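PDB 6Z5Y: lytic Polysaccharide Monooxygenase from Phytophthora infestans, which probably uses a single copper ion to cleave plant cell-wall pectin oxidatively, an activity linked to plant infection by this oomycete. Local coordinates for residues I94-P99 and W149-R154. Residues are numbered along the deposited sequence; the frame is centred on the assembly and turned at random.
Sequences IVHAGP and WLALQR. With CU (copper (II) ion), chain C.
His96, which binds copper through NE2 at 1.9 Å, packs against the alternate side chains of Trp149, Ala151 and Gln153 on the strand. Its CB rests on the methyl of Ala151, 3.7 Å from CB to CB, and CD2 approaches Trp149 CH2, although the two rings, inclined at 30°, hardly overlap. Beyond the imidazole, Gln153, in one of its two conformers, reaches out on an extended chain (chi1 -178°) and sets its OE1 3.4 Å from His96 CE1, the amide turned 49° from the ring; it is a second-shell neighbour of the metal. Ile94 CG2 adds an apolar contact to Trp149 CZ2.

Two backbone bonds tie the loop to the strand: Leu152 N to Ala97 O (2.9 Å) and Leu150 N to Pro99 O (3.0 Å). Between them, Gly98 CA makes a CA-H...O contact with Leu150 O at 3.3 Å; a CB here would run into that oxygen, and the backbone angles call for glycine. One water donates to His96 O and Gly98 O and weakly accepts from Trp149 NE1; another links Ala97 N with Leu152 O.

In this copper-binding LPMO domain of a longer protein, the His1 amine also binds the copper, as in a histidine brace, and Tyr164 on strand 158-170 belongs to the site and stacks on Trp149. The loop leads into strand 100-104, which pairs with strand 143-155, while helix 36-47 packs against Leu150 and Leu152.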
ATOM      1  N   ILE A  94      -9.578   6.248   2.662  1.00  9.03           N
ATOM      2  CA  ILE A  94      -8.609   6.438   1.571  1.00  9.26           C
ATOM      3  C   ILE A  94      -9.054   7.608   0.685  1.00  9.78           C
ATOM      4  O   ILE A  94     -10.167   7.554   0.139  1.00 11.55           O
ATOM      5  CB  ILE A  94      -8.438   5.138   0.773  1.00  9.76           C
ATOM      6  CG1 ILE A  94      -7.853   4.023   1.635  1.00 10.67           C
ATOM      7  CG2 ILE A  94      -7.621   5.412  -0.473  1.00 10.36           C
ATOM      8  CD1 ILE A  94      -7.882   2.669   0.971  1.00 12.67           C
ATOM      9  N   VAL A  95      -8.214   8.639   0.573  1.00 10.26           N
ATOM     10  CA  VAL A  95      -8.611   9.886  -0.117  1.00 10.95           C
ATOM     11  C   VAL A  95      -7.737  10.173  -1.304  1.00  9.73           C
ATOM     12  O   VAL A  95      -7.863  11.270  -1.832  1.00 11.02           O
ATOM     13  CB  VAL A  95      -8.635  11.117   0.821  1.00 13.77           C
ATOM     14  CG1 VAL A  95      -9.477  10.901   2.050  1.00 15.12           C
ATOM     15  CG2 VAL A  95      -7.219  11.594   1.166  1.00 15.11           C
ATOM     16  N   HIS A  96      -6.874   9.256  -1.733  1.00  8.65           N
ATOM     17  CA  HIS A  96      -6.114   9.425  -2.980  1.00  9.11           C
ATOM     18  C   HIS A  96      -6.352   8.226  -3.869  1.00  8.81           C
ATOM     19  O   HIS A  96      -6.407   7.105  -3.359  1.00  9.26           O
ATOM     20  CB  HIS A  96      -4.607   9.532  -2.748  1.00  9.19           C
ATOM     21  CG  HIS A  96      -4.226  10.453  -1.638  1.00  9.80           C
ATOM     22  ND1 HIS A  96      -4.524  11.797  -1.633  1.00 11.40           N
ATOM     23  CD2 HIS A  96      -3.502  10.234  -0.527  1.00 10.36           C
ATOM     24  CE1 HIS A  96      -4.036  12.335  -0.524  1.00 12.42           C
ATOM     25  NE2 HIS A  96      -3.386  11.409   0.165  1.00 10.76           N
ATOM     26  N   ALA A  97      -6.469   8.465  -5.166  1.00  9.07           N
ATOM     27  CA  ALA A  97      -6.541   7.391  -6.160  1.00  9.74           C
ATOM     28  C   ALA A  97      -5.213   6.650  -6.237  1.00  8.70           C
ATOM     29  O   ALA A  97      -4.163   7.175  -5.902  1.00  9.42           O
ATOM     30  CB  ALA A  97      -6.895   7.932  -7.501  1.00 10.72           C
ATOM     31  N   GLY A  98      -5.267   5.421  -6.727  1.00  9.13           N
ATOM     32  CA  GLY A  98      -4.069   4.671  -7.132  1.00  8.71           C
ATOM     33  C   GLY A  98      -4.068   3.249  -6.590  1.00  8.41           C
ATOM     34  O   GLY A  98      -4.866   2.904  -5.709  1.00  8.49           O
ATOM     35  N   PRO A  99      -3.167   2.424  -7.121  1.00  8.18           N
ATOM     36  CA  PRO A  99      -3.169   1.008  -6.795  1.00  8.20           C
ATOM     37  C   PRO A  99      -2.548   0.722  -5.425  1.00  7.94           C
ATOM     38  O   PRO A  99      -1.621   1.398  -4.971  1.00  7.93           O
ATOM     39  CB  PRO A  99      -2.294   0.415  -7.905  1.00  9.10           C
ATOM     40  CG  PRO A  99      -1.346   1.548  -8.266  1.00  9.19           C
ATOM     41  CD  PRO A  99      -2.199   2.794  -8.163  1.00  9.15           C
ATOM     42  N   TRP A 149       1.223   1.109  -1.456  1.00  6.93           N
ATOM     43  CA  TRP A 149       0.188   1.971  -2.050  1.00  6.88           C
ATOM     44  C   TRP A 149       0.914   3.073  -2.821  1.00  6.89           C
ATOM     45  O   TRP A 149       1.749   3.790  -2.249  1.00  7.89           O
ATOM     46  CB  TRP A 149      -0.711   2.558  -0.965  1.00  7.46           C
ATOM     47  CG  TRP A 149      -1.784   3.508  -1.391  1.00  7.34           C
ATOM     48  CD1 TRP A 149      -2.454   3.547  -2.574  1.00  8.23           C
ATOM     49  CD2 TRP A 149      -2.356   4.522  -0.555  1.00  7.70           C
ATOM     50  NE1 TRP A 149      -3.382   4.551  -2.545  1.00  8.96           N
ATOM     51  CE2 TRP A 149      -3.373   5.142  -1.303  1.00  8.31           C
ATOM     52  CE3 TRP A 149      -2.126   4.935   0.761  1.00  8.03           C
ATOM     53  CZ2 TRP A 149      -4.145   6.186  -0.771  1.00  8.54           C
ATOM     54  CZ3 TRP A 149      -2.871   5.966   1.272  1.00  8.70           C
ATOM     55  CH2 TRP A 149      -3.866   6.585   0.525  1.00  8.89           C
ATOM     56  N   LEU A 150       0.621   3.159  -4.107  1.00  7.82           N
ATOM     57  CA  LEU A 150       1.103   4.271  -4.940  1.00  7.86           C
ATOM     58  C   LEU A 150      -0.050   5.229  -5.131  1.00  8.23           C
ATOM     59  O   LEU A 150      -0.965   4.981  -5.935  1.00  9.61           O
ATOM     60  CB  LEU A 150       1.586   3.724  -6.266  1.00  9.16           C
ATOM     61  CG  LEU A 150       2.265   4.764  -7.147  1.00 10.14           C
ATOM     62  CD1 LEU A 150       3.614   5.118  -6.590  1.00 10.87           C
ATOM     63  CD2 LEU A 150       2.332   4.345  -8.582  1.00 13.43           C
ATOM     64  N   ALA A 151      -0.040   6.288  -4.315  1.00  7.92           N
ATOM     65  CA  ALA A 151      -1.094   7.298  -4.382  1.00  8.52           C
ATOM     66  C   ALA A 151      -0.733   8.292  -5.468  1.00  8.93           C
ATOM     67  O   ALA A 151       0.427   8.690  -5.642  1.00 10.11           O
ATOM     68  CB  ALA A 151      -1.236   7.977  -3.054  1.00  9.50           C
ATOM     69  N   LEU A 152      -1.732   8.648  -6.240  1.00  9.19           N
ATOM     70  CA  LEU A 152      -1.641   9.612  -7.354  1.00  9.96           C
ATOM     71  C   LEU A 152      -2.391  10.862  -6.897  1.00  9.95           C
ATOM     72  O   LEU A 152      -3.578  10.762  -6.533  1.00 10.84           O
ATOM     73  CB  LEU A 152      -2.280   8.999  -8.599  1.00 10.41           C
ATOM     74  CG  LEU A 152      -1.802   7.601  -8.972  1.00 11.19           C
ATOM     75  CD1 LEU A 152      -2.667   7.062 -10.100  1.00 12.71           C
ATOM     76  CD2 LEU A 152      -0.329   7.613  -9.377  1.00 12.01           C
ATOM     77  N   GLN A 153      -1.738  12.013  -6.876  1.00 10.71           N
ATOM     78  CA  GLN A 153      -2.430  13.228  -6.361  0.70 12.51           C
ATOM     79  C   GLN A 153      -1.917  14.418  -7.155  1.00 11.98           C
ATOM     80  O   GLN A 153      -0.821  14.382  -7.730  1.00 14.21           O
ATOM     81  CB  GLN A 153      -2.285  13.438  -4.838  0.70 13.48           C
ATOM     82  CG  GLN A 153      -3.023  14.666  -4.274  0.70 13.46           C
ATOM     83  CD  GLN A 153      -2.897  14.835  -2.771  0.70 14.35           C
ATOM     84  OE1 GLN A 153      -1.909  14.415  -2.152  0.70 17.30           O
ATOM     85  NE2 GLN A 153      -3.886  15.487  -2.175  0.70 15.15           N
ATOM     86  N   ARG A 154      -2.772  15.422  -7.256  1.00 12.44           N
ATOM     87  CA  ARG A 154      -2.427  16.718  -7.871  1.00 12.98           C
ATOM     88  C   ARG A 154      -2.198  17.749  -6.767  1.00 14.29           C
ATOM     89  O   ARG A 154      -3.075  17.953  -5.919  1.00 16.64           O
ATOM     90  CB  ARG A 154      -3.538  17.161  -8.810  1.00 15.06           C
ATOM     91  CG  ARG A 154      -3.918  16.118  -9.835  1.00 14.85           C
ATOM     92  CD  ARG A 154      -5.097  16.551 -10.661  1.00 14.75           C
ATOM     93  NE  ARG A 154      -5.637  15.493 -11.503  1.00 15.62           N
ATOM     94  CZ  ARG A 154      -5.242  15.210 -12.740  1.00 14.99           C
ATOM     95  NH1 ARG A 154      -4.240  15.886 -13.270  1.00 16.18           N
ATOM     96  NH2 ARG A 154      -5.801  14.248 -13.451  1.00 16.28           N
TER
HETATM   97 CU    CU C 201      -2.459  11.646   1.824  1.00 12.29          CU
HETATM   98  O   HOH W   1      -6.209   4.400  -3.827  1.00  9.15           O
HETATM   99  O   HOH W   2      -6.095  11.269  -5.857  1.00 10.52           O